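Local coordinates for cyclic di-GMP receptor atypical PilZ domain-containing protein (Xanthomonas campestris pv. campestris, PDB 3RQA) that is of unknown function but carries an atypical PilZ domain, a fold that in many relatives binds cyclic di-GMP, and assembles into a tetramer through a parallel helical bundle, at residues G8-A13 and W156-F161; T16-D21 and D144-A149; C25-P30 and F177-R182; E46-S51 and D133-L138. One frame throughout, in Å; residues are numbered along the deposited sequence.

Contact 1: residues G8-A13 and W156-F161; sequences GTLAPA and WLWLRF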
loop_
_atom_site.group_PDB
_atom_site.type_symbol
_atom_site.label_atom_id
_atom_site.label_comp_id
_atom_site.label_asym_id
_atom_site.label_seq_id
_atom_site.Cartn_x
_atom_site.Cartn_y
_atom_site.Cartn_z
ATOM N N GLY C 8 -7.777 34.257 -23.444
ATOM C CA GLY C 8 -8.843 34.924 -22.721
ATOM C C GLY C 8 -9.774 35.727 -23.612
ATOM O O GLY C 8 -10.883 36.069 -23.202
ATOM N N THR C 9 -9.326 36.034 -24.829
ATOM C CA THR C 9 -10.139 36.801 -25.776
ATOM C C THR C 9 -11.246 35.935 -26.372
ATOM O O THR C 9 -12.157 36.439 -27.027
ATOM C CB THR C 9 -9.288 37.357 -26.928
ATOM O OG1 THR C 9 -8.620 36.276 -27.588
ATOM C CG2 THR C 9 -8.262 38.341 -26.402
ATOM N N LEU C 10 -11.151 34.630 -26.140
ATOM C CA LEU C 10 -12.145 33.688 -26.630
ATOM C C LEU C 10 -13.363 33.669 -25.716
ATOM O O LEU C 10 -14.461 33.328 -26.145
ATOM C CB LEU C 10 -11.547 32.280 -26.716
ATOM C CG LEU C 10 -10.560 32.037 -27.855
ATOM C CD1 LEU C 10 -10.123 30.580 -27.872
ATOM C CD2 LEU C 10 -11.232 32.403 -29.171
ATOM N N ALA C 11 -13.161 34.040 -24.457
ATOM C CA ALA C 11 -14.247 34.059 -23.482
ATOM C C ALA C 11 -13.983 35.143 -22.445
ATOM O O ALA C 11 -13.853 34.863 -21.251
ATOM C CB ALA C 11 -14.360 32.696 -22.807
ATOM N N PRO C 12 -13.915 36.405 -22.895
ATOM C CA PRO C 12 -13.662 37.573 -22.048
ATOM C C PRO C 12 -14.352 37.539 -20.687
ATOM O O PRO C 12 -13.695 37.593 -19.643
ATOM C CB PRO C 12 -14.150 38.728 -22.913
ATOM C CG PRO C 12 -13.821 38.257 -24.285
ATOM C CD PRO C 12 -14.274 36.821 -24.262
ATOM N N ALA C 13 -15.674 37.438 -20.700
ATOM C CA ALA C 13 -16.438 37.423 -19.463
ATOM C C ALA C 13 -16.066 36.267 -18.537
ATOM O O ALA C 13 -16.035 36.425 -17.318
ATOM C CB ALA C 13 -17.914 37.383 -19.773
ATOM N N TRP C 156 -11.173 24.828 -25.960
ATOM C CA TRP C 156 -10.859 25.331 -24.627
ATOM C C TRP C 156 -12.091 25.478 -23.763
ATOM O O TRP C 156 -13.155 25.889 -24.227
ATOM C CB TRP C 156 -10.114 26.670 -24.697
ATOM C CG TRP C 156 -8.734 26.536 -25.273
ATOM C CD1 TRP C 156 -8.368 26.685 -26.580
ATOM C CD2 TRP C 156 -7.543 26.194 -24.559
ATOM N NE1 TRP C 156 -7.018 26.459 -26.727
ATOM C CE2 TRP C 156 -6.487 26.154 -25.501
ATOM C CE3 TRP C 156 -7.264 25.917 -23.215
ATOM C CZ2 TRP C 156 -5.168 25.848 -25.140
ATOM C CZ3 TRP C 156 -5.957 25.615 -22.854
ATOM C CH2 TRP C 156 -4.923 25.583 -23.817
ATOM N N LEU C 157 -11.922 25.127 -22.496
ATOM C CA LEU C 157 -12.979 25.184 -21.509
ATOM C C LEU C 157 -12.575 26.071 -20.349
ATOM O O LEU C 157 -11.419 26.074 -19.932
ATOM C CB LEU C 157 -13.269 23.776 -20.970
ATOM C CG LEU C 157 -14.312 22.875 -21.636
ATOM C CD1 LEU C 157 -14.538 23.248 -23.094
ATOM C CD2 LEU C 157 -13.857 21.438 -21.491
ATOM N N TRP C 158 -13.535 26.833 -19.849
ATOM C CA TRP C 158 -13.335 27.687 -18.692
ATOM C C TRP C 158 -14.259 27.048 -17.671
ATOM O O TRP C 158 -15.478 27.040 -17.843
ATOM C CB TRP C 158 -13.771 29.128 -18.978
ATOM C CG TRP C 158 -12.771 29.906 -19.771
ATOM C CD1 TRP C 158 -11.956 30.907 -19.313
ATOM C CD2 TRP C 158 -12.467 29.748 -21.161
ATOM N NE1 TRP C 158 -11.168 31.379 -20.331
ATOM C CE2 TRP C 158 -11.457 30.687 -21.478
ATOM C CE3 TRP C 158 -12.949 28.903 -22.173
ATOM C CZ2 TRP C 158 -10.919 30.807 -22.764
ATOM C CZ3 TRP C 158 -12.413 29.023 -23.456
ATOM C CH2 TRP C 158 -11.408 29.969 -23.738
ATOM N N LEU C 159 -13.674 26.474 -16.633
ATOM C CA LEU C 159 -14.444 25.818 -15.595
ATOM C C LEU C 159 -14.388 26.597 -14.273
ATOM O O LEU C 159 -13.322 27.039 -13.847
ATOM C CB LEU C 159 -13.920 24.399 -15.358
ATOM C CG LEU C 159 -13.878 23.321 -16.452
ATOM C CD1 LEU C 159 -15.251 23.140 -17.054
ATOM C CD2 LEU C 159 -12.873 23.684 -17.511
ATOM N N ARG C 160 -15.543 26.749 -13.632
ATOM C CA ARG C 160 -15.622 27.434 -12.348
ATOM C C ARG C 160 -15.905 26.363 -11.301
ATOM O O ARG C 160 -16.907 25.649 -11.408
ATOM C CB ARG C 160 -16.759 28.458 -12.342
ATOM C CG ARG C 160 -16.834 29.244 -11.043
ATOM C CD ARG C 160 -18.243 29.296 -10.510
ATOM N NE ARG C 160 -19.108 30.172 -11.294
ATOM C CZ ARG C 160 -20.303 29.817 -11.760
ATOM N NH1 ARG C 160 -20.770 28.598 -11.529
ATOM N NH2 ARG C 160 -21.037 30.688 -12.442
ATOM N N PHE C 161 -15.028 26.245 -10.302
ATOM C CA PHE C 161 -15.208 25.231 -9.264
ATOM C C PHE C 161 -16.461 25.510 -8.444
ATOM O O PHE C 161 -16.833 26.663 -8.240
ATOM C CB PHE C 161 -13.996 25.169 -8.300
ATOM C CG PHE C 161 -12.657 25.008 -8.993
ATOM C CD1 PHE C 161 -12.444 23.980 -9.911
ATOM C CD2 PHE C 161 -11.610 25.893 -8.723
ATOM C CE1 PHE C 161 -11.215 23.838 -10.556
ATOM C CE2 PHE C 161 -10.376 25.764 -9.359
ATOM C CZ PHE C 161 -10.178 24.735 -10.277
#
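A11 points its methyl squarely at the face of the W158 indole, a CH-pi contact between the N-cap of helix 12-19 and the outer surface of the six-stranded antiparallel PilZ barrel. The methyl carbon CB of A11 stands 3.8 Å from the centroid of the W158 six-membered ring and only 10° off its normal, over the middle of one face. L10 meets the same indole further out, its CB lying 3.8 Å from CH2 of W158 in an oblique approach. Beyond that, the isobutyl end of L10 inclines toward the other tryptophan of the strand, W156, and CD1 of L10 stops 4.5 Å from CD1 of W156. With chi1 at -78°, which sets CG opposite the carbonyl carbon, the W158 indole extends from the strand toward A11. A hydrogen bond from NE1 of W158 to OD2 of D15, in the first turn of the helix whose N-cap residue covers the ring, also restrains the indole.

Contact 2: residues T16-D21 and D144-A149; sequences TELFAD and DVLASA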
loop_
_atom_site.group_PDB
_atom_site.type_symbol
_atom_site.label_atom_id
_atom_site.label_comp_id
_atom_site.label_asym_id
_atom_site.label_seq_id
_atom_site.Cartn_x
_atom_site.Cartn_y
_atom_site.Cartn_z
ATOM N N THR C 16 -12.440 36.809 -17.101
ATOM C CA THR C 16 -12.493 37.829 -16.065
ATOM C C THR C 16 -13.078 37.237 -14.776
ATOM O O THR C 16 -12.534 37.442 -13.686
ATOM C CB THR C 16 -13.340 39.045 -16.528
ATOM O OG1 THR C 16 -12.618 39.765 -17.537
ATOM C CG2 THR C 16 -13.652 39.974 -15.354
ATOM N N GLU C 17 -14.170 36.484 -14.893
ATOM C CA GLU C 17 -14.779 35.893 -13.707
ATOM C C GLU C 17 -13.793 35.020 -12.923
ATOM O O GLU C 17 -13.688 35.119 -11.709
ATOM C CB GLU C 17 -15.993 35.041 -14.088
ATOM C CG GLU C 17 -16.747 34.496 -12.873
ATOM C CD GLU C 17 -18.021 33.753 -13.237
ATOM O OE1 GLU C 17 -18.729 34.194 -14.171
ATOM O OE2 GLU C 17 -18.325 32.735 -12.574
ATOM N N LEU C 18 -13.076 34.161 -13.636
ATOM C CA LEU C 18 -12.133 33.246 -13.013
ATOM C C LEU C 18 -10.803 33.829 -12.550
ATOM O O LEU C 18 -10.318 33.479 -11.473
ATOM C CB LEU C 18 -11.846 32.069 -13.957
ATOM C CG LEU C 18 -13.018 31.151 -14.334
ATOM C CD1 LEU C 18 -12.511 30.042 -15.252
ATOM C CD2 LEU C 18 -13.661 30.570 -13.080
ATOM N N PHE C 19 -10.225 34.727 -13.338
ATOM C CA PHE C 19 -8.909 35.253 -13.009
ATOM C C PHE C 19 -8.713 36.699 -12.566
ATOM O O PHE C 19 -7.652 37.026 -12.032
ATOM C CB PHE C 19 -7.980 34.968 -14.181
ATOM C CG PHE C 19 -8.114 33.578 -14.722
ATOM C CD1 PHE C 19 -7.783 32.477 -13.936
ATOM C CD2 PHE C 19 -8.588 33.365 -16.016
ATOM C CE1 PHE C 19 -7.918 31.183 -14.428
ATOM C CE2 PHE C 19 -8.728 32.074 -16.520
ATOM C CZ PHE C 19 -8.390 30.978 -15.719
ATOM N N ALA C 20 -9.699 37.564 -12.773
ATOM C CA ALA C 20 -9.520 38.955 -12.377
ATOM C C ALA C 20 -9.348 39.143 -10.865
ATOM O O ALA C 20 -10.089 38.568 -10.060
ATOM C CB ALA C 20 -10.691 39.800 -12.878
ATOM N N ASP C 21 -8.357 39.948 -10.492
ATOM C CA ASP C 21 -8.083 40.269 -9.088
ATOM C C ASP C 21 -7.821 39.072 -8.174
ATOM O O ASP C 21 -8.182 39.083 -6.997
ATOM C CB ASP C 21 -9.232 41.108 -8.495
ATOM C CG ASP C 21 -9.472 42.403 -9.263
ATOM O OD1 ASP C 21 -8.499 42.961 -9.799
ATOM O OD2 ASP C 21 -10.629 42.870 -9.316
ATOM N N ASP C 144 -18.448 23.675 -13.115
ATOM C CA ASP C 144 -19.398 23.928 -14.187
ATOM C C ASP C 144 -18.671 24.651 -15.323
ATOM O O ASP C 144 -17.725 25.414 -15.101
ATOM C CB ASP C 144 -20.576 24.771 -13.690
ATOM C CG ASP C 144 -21.487 24.002 -12.733
ATOM O OD1 ASP C 144 -22.600 24.485 -12.424
ATOM O OD2 ASP C 144 -21.090 22.908 -12.279
ATOM N N VAL C 145 -19.095 24.383 -16.549
ATOM C CA VAL C 145 -18.487 25.025 -17.703
ATOM C C VAL C 145 -19.073 26.428 -17.866
ATOM O O VAL C 145 -20.281 26.579 -18.062
ATOM C CB VAL C 145 -18.762 24.223 -18.999
ATOM C CG1 VAL C 145 -18.144 24.940 -20.196
ATOM C CG2 VAL C 145 -18.205 22.811 -18.865
ATOM N N LEU C 146 -18.215 27.443 -17.768
ATOM C CA LEU C 146 -18.629 28.836 -17.929
ATOM C C LEU C 146 -18.589 29.185 -19.412
ATOM O O LEU C 146 -19.501 29.826 -19.937
ATOM C CB LEU C 146 -17.673 29.793 -17.203
ATOM C CG LEU C 146 -17.533 29.897 -15.685
ATOM C CD1 LEU C 146 -16.634 31.087 -15.384
ATOM C CD2 LEU C 146 -18.869 30.107 -15.023
ATOM N N ALA C 147 -17.509 28.773 -20.076
ATOM C CA ALA C 147 -17.337 29.043 -21.494
ATOM C C ALA C 147 -16.640 27.899 -22.215
ATOM O O ALA C 147 -15.855 27.154 -21.620
ATOM C CB ALA C 147 -16.554 30.314 -21.686
ATOM N N SER C 148 -16.936 27.785 -23.506
ATOM C CA SER C 148 -16.382 26.760 -24.378
ATOM C C SER C 148 -16.104 27.397 -25.737
ATOM O O SER C 148 -17.009 27.958 -26.366
ATOM C CB SER C 148 -17.382 25.616 -24.553
ATOM O OG SER C 148 -16.857 24.605 -25.390
ATOM N N ALA C 149 -14.855 27.316 -26.180
ATOM C CA ALA C 149 -14.475 27.899 -27.453
ATOM C C ALA C 149 -13.229 27.247 -28.022
ATOM O O ALA C 149 -12.490 26.562 -27.315
ATOM C CB ALA C 149 -14.252 29.399 -27.299
#
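L18 and L146 meet end to end where helix 12-19 lies against the PilZ barrel, at a classic beta bulge in strand 139-150 that sets L146 and A147 together opposite W158 of the neighbouring strand. This is the close-packed half of the contact. CD1 of L146 comes 3.8 Å from CG of L18, and CD2 of L18 is equally near that methyl. L18 itself is buried, and it also packs on R160 and W158 of strand 155-161, while A14 one turn earlier in the helix touches L146 and A147.

The other half lies at the solvent-exposed margin. E17 runs out from the helix as an extended chain, CG anti to the backbone N (chi1 -175°, chi2 175°), and its carboxylate passes obliquely across the branched end of L146. The fit is one of plain van der Waals contact, with CD of E17 3.7 Å from CD1 of L146. The charge is met by R160 on the next strand: OE2 of E17 forms a salt bridge with its NE, and the R160 side chain also packs on L146. The branched end of L146 thus touches L18 with one methyl and the E17 carboxylate with both, CD2 of L146 lying 3.6 Å from OE2 of E17.

Contact 3: residues C25-P30 and F177-R182; sequences CELRLP and FRLHRR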
loop_
_atom_site.group_PDB
_atom_site.type_symbol
_atom_site.label_atom_id
_atom_site.label_comp_id
_atom_site.label_asym_id
_atom_site.label_seq_id
_atom_site.Cartn_x
_atom_site.Cartn_y
_atom_site.Cartn_z
ATOM N N CYS C 25 -2.335 31.259 -12.047
ATOM C CA CYS C 25 -1.085 30.710 -12.553
ATOM C C CYS C 25 -1.254 29.962 -13.871
ATOM O O CYS C 25 -2.219 29.207 -14.061
ATOM C CB CYS C 25 -0.465 29.767 -11.512
ATOM S SG CYS C 25 -0.176 30.519 -9.893
ATOM N N GLU C 26 -0.304 30.190 -14.777
ATOM C CA GLU C 26 -0.280 29.547 -16.086
ATOM C C GLU C 26 0.801 28.482 -16.005
ATOM O O GLU C 26 1.979 28.810 -15.945
ATOM C CB GLU C 26 0.086 30.571 -17.161
ATOM C CG GLU C 26 0.257 30.015 -18.575
ATOM C CD GLU C 26 -1.066 29.776 -19.285
ATOM O OE1 GLU C 26 -1.035 29.527 -20.511
ATOM O OE2 GLU C 26 -2.133 29.838 -18.626
ATOM N N LEU C 27 0.415 27.213 -15.983
ATOM C CA LEU C 27 1.401 26.147 -15.905
ATOM C C LEU C 27 0.991 24.885 -16.670
ATOM O O LEU C 27 -0.153 24.747 -17.117
ATOM C CB LEU C 27 1.665 25.783 -14.443
ATOM C CG LEU C 27 0.512 25.137 -13.667
ATOM C CD1 LEU C 27 1.046 24.411 -12.429
ATOM C CD2 LEU C 27 -0.494 26.208 -13.281
ATOM N N ARG C 28 1.939 23.964 -16.809
ATOM C CA ARG C 28 1.701 22.709 -17.500
ATOM C C ARG C 28 1.696 21.571 -16.493
ATOM O O ARG C 28 2.616 21.436 -15.688
ATOM C CB ARG C 28 2.782 22.467 -18.562
ATOM C CG ARG C 28 2.775 21.062 -19.167
ATOM C CD ARG C 28 3.743 20.943 -20.345
ATOM N NE ARG C 28 3.325 21.765 -21.478
ATOM C CZ ARG C 28 2.347 21.440 -22.319
ATOM N NH1 ARG C 28 1.686 20.303 -22.162
ATOM N NH2 ARG C 28 2.014 22.262 -23.307
ATOM N N LEU C 29 0.652 20.754 -16.535
ATOM C CA LEU C 29 0.557 19.619 -15.627
ATOM C C LEU C 29 -0.568 18.709 -16.101
ATOM O O LEU C 29 -1.410 19.122 -16.900
ATOM C CB LEU C 29 0.272 20.091 -14.195
ATOM C CG LEU C 29 -1.171 20.416 -13.787
ATOM C CD1 LEU C 29 -1.240 20.591 -12.282
ATOM C CD2 LEU C 29 -1.655 21.654 -14.490
ATOM N N PRO C 30 -0.586 17.452 -15.636
ATOM C CA PRO C 30 -1.677 16.594 -16.099
ATOM C C PRO C 30 -3.037 17.125 -15.661
ATOM O O PRO C 30 -3.312 17.253 -14.467
ATOM C CB PRO C 30 -1.326 15.214 -15.520
ATOM C CG PRO C 30 -0.255 15.483 -14.493
ATOM C CD PRO C 30 0.490 16.659 -15.023
ATOM N N PHE C 177 -0.333 29.795 -4.149
ATOM C CA PHE C 177 0.669 30.765 -3.733
ATOM C C PHE C 177 2.052 30.123 -3.781
ATOM O O PHE C 177 2.973 30.691 -4.365
ATOM C CB PHE C 177 0.365 31.291 -2.330
ATOM C CG PHE C 177 1.178 32.491 -1.949
ATOM C CD1 PHE C 177 2.439 32.343 -1.390
ATOM C CD2 PHE C 177 0.692 33.773 -2.183
ATOM C CE1 PHE C 177 3.213 33.460 -1.064
ATOM C CE2 PHE C 177 1.453 34.895 -1.864
ATOM C CZ PHE C 177 2.715 34.740 -1.303
ATOM N N ARG C 178 2.201 28.934 -3.193
ATOM C CA ARG C 178 3.500 28.249 -3.228
ATOM C C ARG C 178 3.990 28.017 -4.662
ATOM O O ARG C 178 5.123 28.355 -4.997
ATOM C CB ARG C 178 3.448 26.886 -2.534
ATOM C CG ARG C 178 3.230 26.917 -1.045
ATOM C CD ARG C 178 3.667 25.600 -0.430
ATOM N NE ARG C 178 2.742 25.179 0.611
ATOM C CZ ARG C 178 1.567 24.600 0.375
ATOM N NH1 ARG C 178 0.775 24.257 1.385
ATOM N NH2 ARG C 178 1.195 24.344 -0.873
ATOM N N LEU C 179 3.141 27.424 -5.497
ATOM C CA LEU C 179 3.518 27.151 -6.879
ATOM C C LEU C 179 4.042 28.400 -7.560
ATOM O O LEU C 179 4.999 28.347 -8.332
ATOM C CB LEU C 179 2.322 26.623 -7.683
ATOM C CG LEU C 179 1.851 25.186 -7.473
ATOM C CD1 LEU C 179 0.806 24.845 -8.526
ATOM C CD2 LEU C 179 3.029 24.237 -7.580
ATOM N N HIS C 180 3.401 29.526 -7.265
ATOM C CA HIS C 180 3.772 30.793 -7.867
ATOM C C HIS C 180 5.159 31.293 -7.466
ATOM O O HIS C 180 5.957 31.670 -8.329
ATOM C CB HIS C 180 2.717 31.855 -7.539
ATOM C CG HIS C 180 2.987 33.182 -8.175
ATOM N ND1 HIS C 180 3.971 34.035 -7.727
ATOM C CD2 HIS C 180 2.447 33.773 -9.268
ATOM C CE1 HIS C 180 4.028 35.093 -8.517
ATOM N NE2 HIS C 180 3.114 34.958 -9.461
ATOM N N ARG C 181 5.456 31.293 -6.170
ATOM C CA ARG C 181 6.759 31.766 -5.731
ATOM C C ARG C 181 7.848 30.841 -6.240
ATOM O O ARG C 181 8.953 31.285 -6.530
ATOM C CB ARG C 181 6.829 31.870 -4.206
ATOM C CG ARG C 181 6.909 30.554 -3.468
ATOM C CD ARG C 181 6.988 30.803 -1.968
ATOM N NE ARG C 181 6.905 29.566 -1.197
ATOM C CZ ARG C 181 6.471 29.503 0.058
ATOM N NH1 ARG C 181 6.082 30.611 0.678
ATOM N NH2 ARG C 181 6.415 28.335 0.689
ATOM N N ARG C 182 7.529 29.557 -6.366
ATOM C CA ARG C 182 8.506 28.599 -6.851
ATOM C C ARG C 182 8.785 28.803 -8.343
ATOM O O ARG C 182 9.945 28.794 -8.758
ATOM C CB ARG C 182 8.037 27.163 -6.580
ATOM C CG ARG C 182 9.122 26.119 -6.837
ATOM C CD ARG C 182 8.918 24.816 -6.061
ATOM N NE ARG C 182 7.817 23.999 -6.568
ATOM C CZ ARG C 182 6.555 24.077 -6.150
ATOM N NH1 ARG C 182 6.210 24.944 -5.204
ATOM N NH2 ARG C 182 5.635 23.279 -6.678
#
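C25 and L27, two residues apart on strand 24-34, both direct their side chains at helix 165-185: L27 meets L179 and C25 meets H180, and both also touch Q183 of the same helix.

The apolar part is a pair of leucines. L27 and L179 cross at about a right angle and touch through single methyls, CD1 of L27 lying 3.9 Å from CD1 of L179. L27 holds its CG between the backbone N and the carbonyl carbon (chi1 67°), the more hindered setting, which brings its branched end over to the helix.

The sulfur contact lies nearer the start of the strand, where the backbones are closest, with 6.7 Å from CA of C25 to CA of H180. SG of C25 is 4.0 Å from CB of H180. It also sits at the edge of the imidazole, 5.2 Å from the ring centroid and 89° off the normal, practically in the ring plane. The first torsion of H180 (chi1 -177°) turns the imidazole edge to the sulfur; the H180 side chain also touches L23.

A weak polar link adds to this, a hydrogen bond from NE2 of Q183 to O of E26. The arrangement is that of a long C-terminal helix laid against the first strand of the PilZ beta-barrel.

Contact 4: residues E46-S51 and D133-L138; sequences ETLLRS and DWLPEL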
loop_
_atom_site.group_PDB
_atom_site.type_symbol
_atom_site.label_atom_id
_atom_site.label_comp_id
_atom_site.label_asym_id
_atom_site.label_seq_id
_atom_site.Cartn_x
_atom_site.Cartn_y
_atom_site.Cartn_z
ATOM N N GLU C 46 -8.734 18.577 0.338
ATOM C CA GLU C 46 -7.970 19.386 1.294
ATOM C C GLU C 46 -6.805 18.592 1.897
ATOM O O GLU C 46 -5.685 19.088 1.983
ATOM C CB GLU C 46 -8.875 19.904 2.430
ATOM C CG GLU C 46 -8.102 20.577 3.580
ATOM C CD GLU C 46 -8.997 21.195 4.651
ATOM O OE1 GLU C 46 -10.180 20.825 4.737
ATOM O OE2 GLU C 46 -8.503 22.048 5.421
ATOM N N THR C 47 -7.076 17.358 2.303
ATOM C CA THR C 47 -6.044 16.519 2.904
ATOM C C THR C 47 -4.918 16.264 1.922
ATOM O O THR C 47 -3.756 16.312 2.287
ATOM C CB THR C 47 -6.625 15.178 3.400
ATOM O OG1 THR C 47 -7.570 15.436 4.450
ATOM C CG2 THR C 47 -5.510 14.275 3.943
ATOM N N LEU C 48 -5.268 16.000 0.673
ATOM C CA LEU C 48 -4.275 15.771 -0.352
ATOM C C LEU C 48 -3.338 16.982 -0.493
ATOM O O LEU C 48 -2.116 16.839 -0.492
ATOM C CB LEU C 48 -4.964 15.504 -1.704
ATOM C CG LEU C 48 -4.060 15.646 -2.939
ATOM C CD1 LEU C 48 -2.857 14.724 -2.802
ATOM C CD2 LEU C 48 -4.854 15.337 -4.217
ATOM N N LEU C 49 -3.927 18.168 -0.630
ATOM C CA LEU C 49 -3.167 19.403 -0.803
ATOM C C LEU C 49 -2.280 19.748 0.395
ATOM O O LEU C 49 -1.092 20.046 0.239
ATOM C CB LEU C 49 -4.134 20.563 -1.110
ATOM C CG LEU C 49 -4.377 20.945 -2.580
ATOM C CD1 LEU C 49 -4.462 19.722 -3.441
ATOM C CD2 LEU C 49 -5.652 21.769 -2.686
ATOM N N ARG C 50 -2.851 19.700 1.592
ATOM C CA ARG C 50 -2.091 20.028 2.787
ATOM C C ARG C 50 -0.970 19.026 3.046
ATOM O O ARG C 50 0.168 19.414 3.278
ATOM C CB ARG C 50 -3.009 20.095 4.005
ATOM C CG ARG C 50 -3.975 21.276 3.997
ATOM C CD ARG C 50 -4.688 21.407 5.344
ATOM N NE ARG C 50 -5.695 22.464 5.319
ATOM C CZ ARG C 50 -5.437 23.762 5.157
ATOM N NH1 ARG C 50 -6.434 24.636 5.141
ATOM N NH2 ARG C 50 -4.192 24.192 5.025
ATOM N N SER C 51 -1.295 17.738 3.001
ATOM C CA SER C 51 -0.298 16.702 3.241
ATOM C C SER C 51 0.826 16.838 2.236
ATOM O O SER C 51 2.002 16.724 2.575
ATOM C CB SER C 51 -0.939 15.319 3.125
ATOM O OG SER C 51 -2.022 15.194 4.032
ATOM N N ASP C 133 3.443 15.288 -8.899
ATOM C CA ASP C 133 4.298 14.852 -9.996
ATOM C C ASP C 133 4.986 13.576 -9.508
ATOM O O ASP C 133 5.014 12.572 -10.215
ATOM C CB ASP C 133 5.358 15.903 -10.328
ATOM C CG ASP C 133 6.130 15.571 -11.585
ATOM O OD1 ASP C 133 6.613 14.424 -11.699
ATOM O OD2 ASP C 133 6.265 16.455 -12.460
ATOM N N TRP C 134 5.537 13.615 -8.294
ATOM C CA TRP C 134 6.184 12.429 -7.733
ATOM C C TRP C 134 5.119 11.526 -7.103
ATOM O O TRP C 134 5.371 10.352 -6.844
ATOM C CB TRP C 134 7.227 12.812 -6.676
ATOM C CG TRP C 134 6.659 13.547 -5.508
ATOM C CD1 TRP C 134 6.424 14.891 -5.415
ATOM C CD2 TRP C 134 6.181 12.970 -4.287
ATOM N NE1 TRP C 134 5.820 15.187 -4.208
ATOM C CE2 TRP C 134 5.660 14.025 -3.498
ATOM C CE3 TRP C 134 6.143 11.664 -3.780
ATOM C CZ2 TRP C 134 5.103 13.814 -2.230
ATOM C CZ3 TRP C 134 5.591 11.453 -2.514
ATOM C CH2 TRP C 134 5.078 12.528 -1.755
ATOM N N LEU C 135 3.930 12.077 -6.867
ATOM C CA LEU C 135 2.821 11.320 -6.276
ATOM C C LEU C 135 1.697 11.228 -7.306
ATOM O O LEU C 135 1.099 12.232 -7.683
ATOM C CB LEU C 135 2.305 12.022 -5.023
ATOM C CG LEU C 135 1.222 11.332 -4.193
ATOM C CD1 LEU C 135 1.829 10.223 -3.357
ATOM C CD2 LEU C 135 0.560 12.359 -3.290
ATOM N N PRO C 136 1.383 10.009 -7.765
ATOM C CA PRO C 136 0.330 9.795 -8.765
ATOM C C PRO C 136 -1.100 9.890 -8.221
ATOM O O PRO C 136 -1.931 9.023 -8.488
ATOM C CB PRO C 136 0.657 8.403 -9.287
ATOM C CG PRO C 136 1.064 7.697 -8.010
ATOM C CD PRO C 136 1.972 8.724 -7.335
ATOM N N GLU C 137 -1.387 10.926 -7.446
ATOM C CA GLU C 137 -2.731 11.078 -6.914
ATOM C C GLU C 137 -3.404 12.267 -7.583
ATOM O O GLU C 137 -2.764 13.275 -7.892
ATOM C CB GLU C 137 -2.714 11.275 -5.396
ATOM C CG GLU C 137 -4.105 11.383 -4.792
ATOM C CD GLU C 137 -4.873 10.071 -4.808
ATOM O OE1 GLU C 137 -4.938 9.415 -5.871
ATOM O OE2 GLU C 137 -5.421 9.696 -3.747
ATOM N N LEU C 138 -4.704 12.149 -7.808
ATOM C CA LEU C 138 -5.423 13.222 -8.472
ATOM C C LEU C 138 -6.310 14.051 -7.572
ATOM O O LEU C 138 -6.915 13.558 -6.624
ATOM C CB LEU C 138 -6.249 12.657 -9.634
ATOM C CG LEU C 138 -5.443 11.861 -10.672
ATOM C CD1 LEU C 138 -6.341 11.439 -11.838
ATOM C CD2 LEU C 138 -4.299 12.716 -11.177
#
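L48, on the regular helix 42-55, faces a loop without helix or strand that bends through an inverse gamma turn centred on P136, and the backbones stay 8.2 Å apart between CA of L48 and CA of E137. That gap is bridged chiefly by L48. Its CG is anti to the backbone N (chi1 163°), which carries both methyls out to the loop. CD1 of L48 meets CD2 of L135 at 4.2 Å as the two leucines slide past each other in opposite directions. CD2 of L48 lies 4.1 Å from CG of E137, a methylene set aslant the leucine methyls, and the same CD2 rests 3.6 Å from the carbonyl O of L138.

E137 bends at chi2 (70°), and its carboxylate pairs with the second subunit, where NE of R90 forms a salt bridge with OE1 of E137. That oxygen also accepts a weak hydrogen bond from the backbone N of L138, so the charged end is engaged both by its own loop and by another chain.

L83 of the second subunit packs on L48, and L87 of that subunit on L135. The chemistry is therefore divided: methyls and a methylene join helix to loop, while the carboxylate serves the ion pair between chains. L83 and L87 add to the apolar cluster, consistent with its being part of the tetramer interface.

Overall arrangement
Contacts 1 and 2 are two halves of one interface, their centres 4 Å apart, in which helix 12-19 and the turn leading into it lie against neighbouring strands 155-161 and 139-150; backbone pairing between those strands, W158 O with L146 N, ties them together. Contact 3 reaches the same barrel from the C-terminal helix, with its centre about 18 Å from that of contact 2, although segments 16-21 and 25-30 nearly follow each other in sequence. Contact 4 lies about 14 Å from contact 3 and 26 Å from contact 1, centre to centre, and is nested in sequence inside the loops closed by the other three. Of the four, contact 4 alone is touched by other subunits, so it is the one at the subunit interface.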